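Local coordinates for protein pyridoxal kinase (Entamoeba histolytica, PDB 4S1H) that probably phosphorylates pyridoxal to pyridoxal 5'-phosphate with ATP, and is seen here with bound ADP and magnesium, at residues Arg99-Lys104 with Tyr136-Thr141; Lys163-Leu168 with Pro174-Thr179; Lys200-Lys205 with Pro233-Val238; Thr221-Ser226 with Asn239-Thr244. All coordinates share one frame; numbering follows the deposited sequence.

Interaction 1: Arg99-Lys104 with Tyr136-Thr141. With MG (magnesium ion), chain D.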
# COMPACT_ATOMS: atom_id res chain seq x y z
N ARG A 99 23.79 7.07 4.57
CA ARG A 99 23.69 8.28 3.74
C ARG A 99 22.54 9.16 4.23
O ARG A 99 22.71 10.37 4.35
CB ARG A 99 23.51 7.90 2.27
CG ARG A 99 23.38 9.07 1.30
CD ARG A 99 23.21 8.56 -0.13
NE ARG A 99 24.44 7.94 -0.63
CZ ARG A 99 24.53 7.11 -1.68
NH1 ARG A 99 23.46 6.75 -2.39
NH2 ARG A 99 25.72 6.61 -2.03
N ILE A 100 21.39 8.56 4.51
CA ILE A 100 20.20 9.31 4.92
C ILE A 100 20.44 10.03 6.28
O ILE A 100 20.05 11.19 6.44
CB ILE A 100 18.94 8.42 4.91
CG1 ILE A 100 18.52 8.12 3.46
CG2 ILE A 100 17.79 9.08 5.64
CD1 ILE A 100 17.58 6.94 3.34
N LYS A 101 21.14 9.37 7.20
CA LYS A 101 21.52 9.98 8.50
C LYS A 101 22.69 10.98 8.49
O LYS A 101 23.00 11.57 9.53
CB LYS A 101 21.80 8.87 9.52
CG LYS A 101 20.56 8.14 9.94
CD LYS A 101 20.89 7.02 10.92
CE LYS A 101 19.74 6.72 11.84
NZ LYS A 101 19.66 7.64 13.01
N ASP A 102 23.35 11.17 7.35
CA ASP A 102 24.55 12.03 7.26
C ASP A 102 24.23 13.53 7.17
O ASP A 102 25.00 14.35 7.65
CB ASP A 102 25.41 11.61 6.06
CG ASP A 102 26.79 12.25 6.06
OD1 ASP A 102 27.58 11.94 6.98
OD2 ASP A 102 27.08 13.05 5.15
N ASN A 103 23.11 13.88 6.53
CA ASN A 103 22.78 15.30 6.29
C ASN A 103 21.67 15.87 7.16
O ASN A 103 21.38 17.07 7.10
CB ASN A 103 22.43 15.53 4.82
CG ASN A 103 21.17 14.81 4.40
OD1 ASN A 103 20.98 13.65 4.73
ND2 ASN A 103 20.32 15.50 3.64
N LYS A 104 21.05 15.01 7.97
CA LYS A 104 19.92 15.41 8.79
C LYS A 104 19.72 14.42 9.91
O LYS A 104 20.23 13.29 9.85
CB LYS A 104 18.65 15.53 7.94
CG LYS A 104 18.35 14.33 7.06
CD LYS A 104 17.43 14.67 5.89
CE LYS A 104 17.04 13.41 5.13
NZ LYS A 104 18.20 12.74 4.48
N TYR A 136 22.58 0.77 13.73
CA TYR A 136 22.27 2.11 13.28
C TYR A 136 20.93 2.66 13.80
O TYR A 136 20.64 3.82 13.61
CB TYR A 136 22.32 2.16 11.74
CG TYR A 136 23.69 1.74 11.20
CD1 TYR A 136 24.74 2.66 11.08
CD2 TYR A 136 23.95 0.42 10.89
CE1 TYR A 136 25.99 2.27 10.61
CE2 TYR A 136 25.19 0.01 10.43
CZ TYR A 136 26.21 0.94 10.29
OH TYR A 136 27.44 0.51 9.82
N ALA A 137 20.15 1.83 14.48
CA ALA A 137 18.80 2.19 14.91
C ALA A 137 18.74 3.05 16.16
O ALA A 137 19.53 2.89 17.10
CB ALA A 137 17.96 0.93 15.11
N ASP A 138 17.76 3.93 16.18
CA ASP A 138 17.40 4.69 17.37
C ASP A 138 16.55 3.86 18.35
O ASP A 138 16.61 4.07 19.56
CB ASP A 138 16.71 5.96 16.94
CG ASP A 138 17.64 6.87 16.15
OD1 ASP A 138 18.49 7.56 16.80
OD2 ASP A 138 17.60 6.83 14.91
N ILE A 139 15.78 2.93 17.81
CA ILE A 139 14.94 2.02 18.56
C ILE A 139 14.78 0.74 17.76
O ILE A 139 14.67 0.78 16.49
CB ILE A 139 13.60 2.67 18.89
CG1 ILE A 139 12.73 1.75 19.73
CG2 ILE A 139 12.86 3.07 17.61
CD1 ILE A 139 11.51 2.43 20.29
N ILE A 140 14.73 -0.38 18.44
CA ILE A 140 14.44 -1.65 17.80
C ILE A 140 13.24 -2.30 18.46
O ILE A 140 13.05 -2.14 19.67
CB ILE A 140 15.65 -2.59 17.72
CG1 ILE A 140 16.12 -3.07 19.11
CG2 ILE A 140 16.81 -1.89 17.02
CD1 ILE A 140 17.13 -4.19 19.00
N THR A 141 12.48 -3.09 17.70
CA THR A 141 11.20 -3.69 18.17
C THR A 141 11.10 -5.21 17.94
O THR A 141 10.13 -5.69 17.30
CB THR A 141 10.00 -2.97 17.53
OG1 THR A 141 10.14 -3.04 16.11
CG2 THR A 141 9.94 -1.51 17.92
MG MG D . 8.79 -6.31 15.76
O HOH W 1 9.89 -7.85 15.21
O HOH W 2 7.32 -4.58 16.26
O HOH W 3 7.77 -7.41 17.16
O HOH W 4 7.30 -6.85 14.21
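The ammonium group of K101 meets the carboxylate of D138 in a salt bridge, NZ to OD2, of 2.9 Å, and the two side chains come at each other from opposite directions. The lysine uses the syn lone pair of OD2, on the side of OD1, which itself stays 4.0 Å from NZ. The methylene CE of K101 lies 3.5 Å from the carbonyl oxygen of Y136. The lysine runs nearly straight from its backbone and turns only at the last bond (chi4 -82°), and this bend delivers NZ to the acid.

Both charged groups have second partners that fix them: K101 NZ also donates to the backbone carbonyl of V106, and D138 OD2 also accepts from the backbone N of F108. K101 is thereby tied to the start of strand 107-110 and to the residue before strand 139-140. Further along, the carbonyl O of T141 binds the magnesium ion at 2.1 Å, with D111 and waters as other ligands. With a lysine ammonium and a backbone N-H both on OD2, D138 probably stays ionised, as its place at the surface would also favour.

Interaction 2: Lys163-Leu168 with Pro174-Thr179. With ADP (adenosine-5'-diphosphate), chain C.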
# COMPACT_ATOMS: atom_id res chain seq x y z
N LYS A 163 19.14 -9.22 30.35
CA LYS A 163 20.52 -9.61 30.03
C LYS A 163 20.83 -9.49 28.53
O LYS A 163 21.91 -9.02 28.15
CB LYS A 163 20.80 -11.03 30.51
CG LYS A 163 20.70 -11.26 31.99
CD LYS A 163 21.03 -12.73 32.30
CE LYS A 163 20.86 -13.15 33.75
NZ LYS A 163 21.17 -14.61 33.89
N ALA A 164 19.89 -9.89 27.68
CA ALA A 164 20.10 -9.83 26.25
C ALA A 164 20.09 -8.36 25.80
O ALA A 164 20.88 -7.97 24.93
CB ALA A 164 19.05 -10.65 25.52
N CYS A 165 19.22 -7.54 26.38
CA CYS A 165 19.17 -6.10 26.01
C CYS A 165 20.50 -5.44 26.35
O CYS A 165 20.98 -4.59 25.60
CB CYS A 165 18.05 -5.36 26.73
SG CYS A 165 16.41 -5.70 26.05
N HIS A 166 21.10 -5.81 27.47
CA HIS A 166 22.40 -5.26 27.82
C HIS A 166 23.41 -5.38 26.67
O HIS A 166 24.09 -4.39 26.31
CB HIS A 166 22.91 -5.94 29.08
CG HIS A 166 24.29 -5.50 29.49
ND1 HIS A 166 24.53 -4.27 30.05
CD2 HIS A 166 25.50 -6.08 29.30
CE1 HIS A 166 25.82 -4.14 30.28
NE2 HIS A 166 26.43 -5.22 29.83
N ILE A 167 23.46 -6.57 26.06
CA ILE A 167 24.44 -6.86 25.03
C ILE A 167 24.27 -5.85 23.89
O ILE A 167 25.23 -5.26 23.39
CB ILE A 167 24.25 -8.29 24.46
CG1 ILE A 167 24.54 -9.38 25.52
CG2 ILE A 167 25.09 -8.51 23.22
CD1 ILE A 167 25.97 -9.44 26.02
N LEU A 168 23.02 -5.59 23.54
CA LEU A 168 22.73 -4.67 22.44
C LEU A 168 22.94 -3.21 22.81
O LEU A 168 23.41 -2.44 21.97
CB LEU A 168 21.32 -4.90 21.92
CG LEU A 168 21.09 -6.30 21.38
CD1 LEU A 168 19.69 -6.32 20.76
CD2 LEU A 168 22.13 -6.77 20.37
N PRO A 174 20.13 2.64 21.56
CA PRO A 174 19.59 3.38 22.71
C PRO A 174 18.33 2.80 23.34
O PRO A 174 18.18 2.92 24.56
CB PRO A 174 19.29 4.77 22.13
CG PRO A 174 20.03 4.83 20.85
CD PRO A 174 20.10 3.45 20.33
N VAL A 175 17.43 2.22 22.55
CA VAL A 175 16.12 1.79 23.05
C VAL A 175 15.76 0.45 22.44
O VAL A 175 15.88 0.27 21.23
CB VAL A 175 15.01 2.80 22.79
CG1 VAL A 175 13.72 2.35 23.46
CG2 VAL A 175 15.41 4.20 23.27
N ILE A 176 15.29 -0.47 23.25
CA ILE A 176 14.88 -1.79 22.80
C ILE A 176 13.50 -2.03 23.37
O ILE A 176 13.34 -2.04 24.59
CB ILE A 176 15.85 -2.91 23.22
CG1 ILE A 176 17.30 -2.63 22.73
CG2 ILE A 176 15.37 -4.25 22.72
CD1 ILE A 176 18.32 -3.40 23.52
N LEU A 177 12.52 -2.21 22.51
CA LEU A 177 11.18 -2.56 22.88
C LEU A 177 11.02 -4.04 22.54
O LEU A 177 10.92 -4.41 21.38
CB LEU A 177 10.16 -1.70 22.08
CG LEU A 177 8.72 -1.82 22.54
CD1 LEU A 177 8.52 -1.22 23.93
CD2 LEU A 177 7.78 -1.16 21.55
N VAL A 178 11.01 -4.89 23.56
CA VAL A 178 10.80 -6.31 23.39
C VAL A 178 9.29 -6.53 23.43
O VAL A 178 8.65 -6.32 24.44
CB VAL A 178 11.51 -7.15 24.48
CG1 VAL A 178 11.42 -8.61 24.08
CG2 VAL A 178 12.95 -6.72 24.64
N THR A 179 8.72 -6.88 22.29
CA THR A 179 7.27 -6.71 22.05
C THR A 179 6.46 -7.84 22.68
O THR A 179 5.24 -7.70 22.85
CB THR A 179 6.93 -6.59 20.55
OG1 THR A 179 7.38 -7.73 19.81
CG2 THR A 179 7.58 -5.35 19.97
PB ADP C . 5.47 -10.33 16.16
O1B ADP C . 5.66 -11.70 16.78
O2B ADP C . 4.52 -10.34 14.97
O3B ADP C . 6.78 -9.64 15.95
PA ADP C . 4.30 -9.85 18.76
O1A ADP C . 5.40 -9.42 19.70
O2A ADP C . 3.85 -11.27 18.77
O3A ADP C . 4.70 -9.44 17.25
O5' ADP C . 3.03 -8.94 18.98
C5' ADP C . 3.05 -7.52 18.94
C4' ADP C . 1.99 -7.05 19.89
O4' ADP C . 0.72 -7.58 19.50
C3' ADP C . 2.24 -7.56 21.31
O3' ADP C . 3.04 -6.65 22.06
C2' ADP C . 0.84 -7.71 21.84
O2' ADP C . 0.38 -6.46 22.32
C1' ADP C . 0.01 -8.08 20.62
N9 ADP C . -0.25 -9.53 20.45
C8 ADP C . 0.31 -10.40 19.61
N7 ADP C . -0.23 -11.64 19.74
C5 ADP C . -1.17 -11.55 20.69
C6 ADP C . -2.14 -12.47 21.32
N6 ADP C . -2.18 -13.77 20.94
N1 ADP C . -2.95 -11.97 22.28
C2 ADP C . -2.90 -10.66 22.66
N3 ADP C . -2.05 -9.77 22.12
C4 ADP C . -1.18 -10.16 21.15
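Helix 158-170 leads through a short loop into strand 175-183 and packs on one face of it, in an alpha/beta layer beside the nucleotide site. The axes of their short segments pass 9.3 Å apart at 148°, and the side chains that meet are all apolar. C165 is the pivot: SG rests 3.8 Å from CG2 of I176 and 3.9 Å from CG2 of V178, bridging two residues that point from the same face of the strand. The sulfur lies anti to its own carbonyl carbon (chi1 -76°), which aims it at the strand. The other branch of I176 reaches to the next turn of the helix, where its CD1 meets CB of L168 at 3.7 Å; CD1 also makes a van der Waals contact of 3.6 Å with the carbonyl O of C165.

The next strand residue, T179, turns to the ligand: its OG1 donates to O1A of ADP at 2.6 Å, and its carbonyl O accepts from the ribose O3' of ADP at 2.6 Å. A helix layered on a beta-sheet whose strand delivers nucleotide-binding groups is consistent with the ribokinase-like fold expected from the family.

Interaction 3: Lys200-Lys205 with Pro233-Val238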
# COMPACT_ATOMS: atom_id res chain seq x y z
N LYS A 200 13.26 5.75 32.11
CA LYS A 200 12.83 4.71 33.05
C LYS A 200 12.37 3.46 32.30
O LYS A 200 11.41 3.51 31.54
CB LYS A 200 11.69 5.23 33.92
CG LYS A 200 12.13 6.21 34.99
CD LYS A 200 10.96 6.59 35.87
CE LYS A 200 10.60 5.60 36.97
NZ LYS A 200 11.43 5.70 38.21
N ASN A 201 13.05 2.33 32.57
CA ASN A 201 12.63 1.07 31.99
C ASN A 201 11.26 0.69 32.51
O ASN A 201 10.94 0.92 33.70
CB ASN A 201 13.59 -0.08 32.38
CG ASN A 201 14.94 0.02 31.69
OD1 ASN A 201 15.18 0.90 30.85
ND2 ASN A 201 15.84 -0.88 32.03
N PHE A 202 10.48 0.01 31.67
CA PHE A 202 9.15 -0.40 32.06
C PHE A 202 8.68 -1.67 31.37
O PHE A 202 9.24 -2.09 30.34
CB PHE A 202 8.12 0.73 31.84
CG PHE A 202 7.85 1.07 30.40
CD1 PHE A 202 6.83 0.43 29.65
CD2 PHE A 202 8.54 2.10 29.82
CE1 PHE A 202 6.57 0.81 28.34
CE2 PHE A 202 8.28 2.50 28.51
CZ PHE A 202 7.29 1.86 27.77
N THR A 203 7.68 -2.28 31.99
CA THR A 203 6.95 -3.40 31.39
C THR A 203 5.46 -3.10 31.30
O THR A 203 4.94 -2.20 31.96
CB THR A 203 7.17 -4.73 32.14
OG1 THR A 203 6.80 -4.62 33.52
CG2 THR A 203 8.62 -5.20 32.03
N ILE A 204 4.79 -3.82 30.40
CA ILE A 204 3.35 -3.82 30.29
C ILE A 204 2.93 -5.27 30.20
O ILE A 204 3.52 -6.04 29.40
CB ILE A 204 2.87 -3.09 29.01
CG1 ILE A 204 3.38 -1.64 28.99
CG2 ILE A 204 1.34 -3.15 28.88
CD1 ILE A 204 2.95 -0.81 27.80
N LYS A 205 1.92 -5.64 30.99
CA LYS A 205 1.35 -6.99 31.00
C LYS A 205 0.07 -7.00 30.14
O LYS A 205 -0.85 -6.21 30.38
CB LYS A 205 1.06 -7.44 32.42
CG LYS A 205 0.61 -8.89 32.53
CD LYS A 205 0.23 -9.28 33.95
CE LYS A 205 1.32 -9.08 34.96
NZ LYS A 205 2.62 -9.70 34.59
N PRO A 233 5.13 11.31 23.63
CA PRO A 233 6.24 10.60 24.31
C PRO A 233 6.14 9.10 24.18
O PRO A 233 5.03 8.54 24.16
CB PRO A 233 6.08 11.03 25.78
CG PRO A 233 5.32 12.31 25.74
CD PRO A 233 4.38 12.17 24.56
N LEU A 234 7.29 8.46 24.06
CA LEU A 234 7.38 7.02 23.85
C LEU A 234 6.45 6.18 24.70
O LEU A 234 5.80 5.29 24.15
CB LEU A 234 8.82 6.55 23.96
CG LEU A 234 9.08 5.08 23.66
CD1 LEU A 234 8.77 4.81 22.19
CD2 LEU A 234 10.52 4.76 23.96
N GLU A 235 6.43 6.39 26.03
CA GLU A 235 5.57 5.62 26.94
C GLU A 235 4.12 5.62 26.49
O GLU A 235 3.47 4.58 26.47
CB GLU A 235 5.60 6.16 28.38
CG GLU A 235 6.80 5.76 29.17
CD GLU A 235 6.69 6.22 30.62
OE1 GLU A 235 5.54 6.48 31.07
OE2 GLU A 235 7.74 6.35 31.27
N HIS A 236 3.63 6.81 26.16
CA HIS A 236 2.24 6.99 25.76
C HIS A 236 2.02 6.42 24.35
O HIS A 236 0.95 5.82 24.11
CB HIS A 236 1.85 8.47 25.89
CG HIS A 236 1.95 8.99 27.30
ND1 HIS A 236 0.97 8.78 28.25
CD2 HIS A 236 2.95 9.64 27.95
CE1 HIS A 236 1.35 9.30 29.40
NE2 HIS A 236 2.55 9.82 29.25
N ALA A 237 3.00 6.57 23.44
CA ALA A 237 2.92 6.00 22.09
C ALA A 237 2.81 4.48 22.17
O ALA A 237 1.98 3.87 21.52
CB ALA A 237 4.11 6.42 21.23
N VAL A 238 3.62 3.88 23.03
CA VAL A 238 3.58 2.42 23.19
C VAL A 238 2.21 1.96 23.75
O VAL A 238 1.59 1.01 23.24
CB VAL A 238 4.68 1.91 24.12
CG1 VAL A 238 4.50 0.43 24.47
CG2 VAL A 238 6.06 2.13 23.50
O HOH W 5 10.06 5.54 30.15
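The phenyl ring of F202 and the aliphatic part of E235 make the nearest approach between strand 202-207 and helix 234-250, with CE2 of F202 3.6 Å from CG of E235. The carboxylate plane is turned 62° from the ring, and the methylene arrives obliquely. F202 carries CG between its backbone N and carbonyl carbon (chi1 68°), a setting that swings the ring out toward the helix. Deeper in, the packing is purely apolar: CD1 of I204 slides past CG1 of V238 at 3.9 Å, and that same methyl of V238 stands at the edge of the F202 ring, more loosely, 4.4 Å from CE1. L224 of helix 216-229 packs against V238 as well.

Towards K200 the contact is more open: K200 is exposed and E235 partly so, against the buried F202, I204 and V238. Here a water donates to the carbonyl O of K200 at 2.8 Å and to OE2 of E235 at 2.7 Å, bridging the two segments. OE1 of E235 accepts from the hydroxyl of Y278, and Y278 also receives K200 in a cation-pi contact. The segment axes run almost parallel, 16° apart at 11.2 Å. A helix laid lengthwise along a strand of an antiparallel sheet makes an alpha/beta layer, consistent with the ribokinase-clan family.

Interaction 4: Thr221-Ser226 with Asn239-Thr244. With ADP (adenosine-5'-diphosphate), chain C.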
# COMPACT_ATOMS: atom_id res chain seq x y z
N THR A 221 4.45 -1.75 15.18
CA THR A 221 5.53 -0.91 14.72
C THR A 221 4.97 0.37 14.09
O THR A 221 5.44 1.47 14.44
CB THR A 221 6.37 -1.66 13.69
OG1 THR A 221 7.12 -2.70 14.34
CG2 THR A 221 7.33 -0.74 12.95
N TYR A 222 4.01 0.26 13.18
CA TYR A 222 3.53 1.47 12.47
C TYR A 222 2.61 2.35 13.29
O TYR A 222 2.65 3.56 13.16
CB TYR A 222 2.91 1.11 11.11
CG TYR A 222 3.98 0.60 10.18
CD1 TYR A 222 4.92 1.47 9.60
CD2 TYR A 222 4.08 -0.74 9.90
CE1 TYR A 222 5.94 0.99 8.77
CE2 TYR A 222 5.09 -1.23 9.07
CZ TYR A 222 6.01 -0.36 8.53
OH TYR A 222 7.00 -0.82 7.71
N ILE A 223 1.85 1.77 14.21
CA ILE A 223 1.03 2.61 15.11
C ILE A 223 1.96 3.37 16.07
O ILE A 223 1.82 4.58 16.26
CB ILE A 223 -0.04 1.83 15.88
CG1 ILE A 223 -1.04 1.16 14.90
CG2 ILE A 223 -0.82 2.79 16.79
CD1 ILE A 223 -1.99 0.16 15.54
N LEU A 224 2.89 2.64 16.69
CA LEU A 224 3.90 3.27 17.57
C LEU A 224 4.65 4.41 16.88
O LEU A 224 4.69 5.54 17.38
CB LEU A 224 4.90 2.20 18.02
CG LEU A 224 6.14 2.70 18.75
CD1 LEU A 224 5.73 3.41 20.02
CD2 LEU A 224 7.06 1.52 19.00
N LEU A 225 5.17 4.15 15.67
CA LEU A 225 5.88 5.18 14.90
C LEU A 225 5.01 6.37 14.57
O LEU A 225 5.46 7.51 14.69
CB LEU A 225 6.39 4.61 13.58
CG LEU A 225 7.18 5.59 12.72
CD1 LEU A 225 8.56 5.83 13.31
CD2 LEU A 225 7.23 5.09 11.29
N SER A 226 3.76 6.13 14.16
CA SER A 226 2.85 7.24 13.85
C SER A 226 2.71 8.17 15.07
O SER A 226 2.79 9.37 14.92
CB SER A 226 1.48 6.74 13.40
OG SER A 226 1.63 5.98 12.21
N ASN A 239 1.73 2.66 24.77
CA ASN A 239 0.46 2.30 25.42
C ASN A 239 -0.70 2.43 24.43
O ASN A 239 -1.54 1.56 24.33
CB ASN A 239 0.25 3.17 26.66
CG ASN A 239 -0.72 2.55 27.66
OD1 ASN A 239 -1.65 1.80 27.30
ND2 ASN A 239 -0.56 2.91 28.91
N ARG A 240 -0.72 3.52 23.66
CA ARG A 240 -1.76 3.70 22.65
C ARG A 240 -1.71 2.60 21.60
O ARG A 240 -2.72 2.05 21.20
CB ARG A 240 -1.63 5.04 21.95
CG ARG A 240 -1.98 6.21 22.82
CD ARG A 240 -1.92 7.52 22.03
NE ARG A 240 -2.12 8.67 22.89
CZ ARG A 240 -2.24 9.94 22.48
NH1 ARG A 240 -2.16 10.24 21.20
NH2 ARG A 240 -2.44 10.90 23.37
N ALA A 241 -0.49 2.26 21.17
CA ALA A 241 -0.30 1.27 20.14
C ALA A 241 -0.75 -0.12 20.62
O ALA A 241 -1.50 -0.79 19.92
CB ALA A 241 1.14 1.25 19.65
N ILE A 242 -0.38 -0.49 21.85
CA ILE A 242 -0.75 -1.79 22.39
C ILE A 242 -2.25 -1.85 22.64
O ILE A 242 -2.88 -2.88 22.39
CB ILE A 242 0.03 -2.09 23.69
CG1 ILE A 242 1.52 -2.20 23.34
CG2 ILE A 242 -0.54 -3.28 24.48
CD1 ILE A 242 2.01 -3.50 22.79
N SER A 243 -2.83 -0.73 23.06
CA SER A 243 -4.26 -0.62 23.29
C SER A 243 -5.04 -0.77 22.02
O SER A 243 -6.01 -1.54 21.98
CB SER A 243 -4.61 0.67 24.04
OG SER A 243 -3.98 0.68 25.31
N THR A 244 -4.64 -0.04 20.98
CA THR A 244 -5.29 -0.13 19.68
C THR A 244 -5.17 -1.54 19.12
O THR A 244 -6.14 -2.10 18.61
CB THR A 244 -4.72 0.92 18.74
OG1 THR A 244 -5.02 2.22 19.28
CG2 THR A 244 -5.30 0.80 17.33
PB ADP C . 5.47 -10.33 16.16
O1B ADP C . 5.66 -11.70 16.78
O2B ADP C . 4.52 -10.34 14.97
O3B ADP C . 6.78 -9.64 15.95
PA ADP C . 4.30 -9.85 18.76
O1A ADP C . 5.40 -9.42 19.70
O2A ADP C . 3.85 -11.27 18.77
O3A ADP C . 4.70 -9.44 17.25
O5' ADP C . 3.03 -8.94 18.98
C5' ADP C . 3.05 -7.52 18.94
C4' ADP C . 1.99 -7.05 19.89
O4' ADP C . 0.72 -7.58 19.50
C3' ADP C . 2.24 -7.56 21.31
O3' ADP C . 3.04 -6.65 22.06
C2' ADP C . 0.84 -7.71 21.84
O2' ADP C . 0.38 -6.46 22.32
C1' ADP C . 0.01 -8.08 20.62
N9 ADP C . -0.25 -9.53 20.45
C8 ADP C . 0.31 -10.40 19.61
N7 ADP C . -0.23 -11.64 19.74
C5 ADP C . -1.17 -11.55 20.69
C6 ADP C . -2.14 -12.47 21.32
N6 ADP C . -2.18 -13.77 20.94
N1 ADP C . -2.95 -11.97 22.28
C2 ADP C . -2.90 -10.66 22.66
N3 ADP C . -2.05 -9.77 22.12
C4 ADP C . -1.18 -10.16 21.15
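Helices 216-229 and 234-250 run roughly antiparallel here, their short segments crossing at 143° with axes 8.5 Å apart, and the backbones come nearest at L224 and A241, whose CA atoms are 5.3 Å apart. The small side chain of A241 makes that approach possible: its CB sits 3.7 Å from the backbone N of L224 and 3.8 Å from CG2 of I223. The two branches of I223 reach across to A241 and T244, about one turn apart on helix 234-250. CG2, anti to the backbone N, lies against CA of A241 at 3.7 Å, while CD1 reaches on to CG2 of T244 at 3.8 Å.

Away from the interface, I242 turns to the nucleotide, its CD1 lying 3.4 Å from both ribose hydroxyl oxygens, O2' and O3', of ADP. Serines bend back onto their own helices: S226 OG donates to the carbonyl O of Y222, and S243 OG to that of N239.

R240 adds a cation-pi contact with W227 of the facing helix 216-229 and a salt bridge to E272. The pair is wedged into the fold: Y222 and S226 pack on helix 18-28, and T221, Y222 and L225 touch V80 of strand 78-81.

In the fold
Along the chain, interactions 1 and 2 come in series, followed by interactions 3 and 4, whose segments alternate and share helix 234-250. The centres of 3 and 4 are about 11 Å apart, those of 1 and 3 about 21 Å. L224 joins the last two contacts by packing on L234, A237 and V238, and touches L177 of interaction 2. Interactions 2 and 3 reach the same antiparallel sheet, while strand 139-140 of interaction 1 edges the mixed sheet and probably hydrogen-bonds through I140 to V175 and L177. The two sheets are thus joined beside the nucleotide and magnesium sites, with T141 at the magnesium ion and T179 and I242 at ADP.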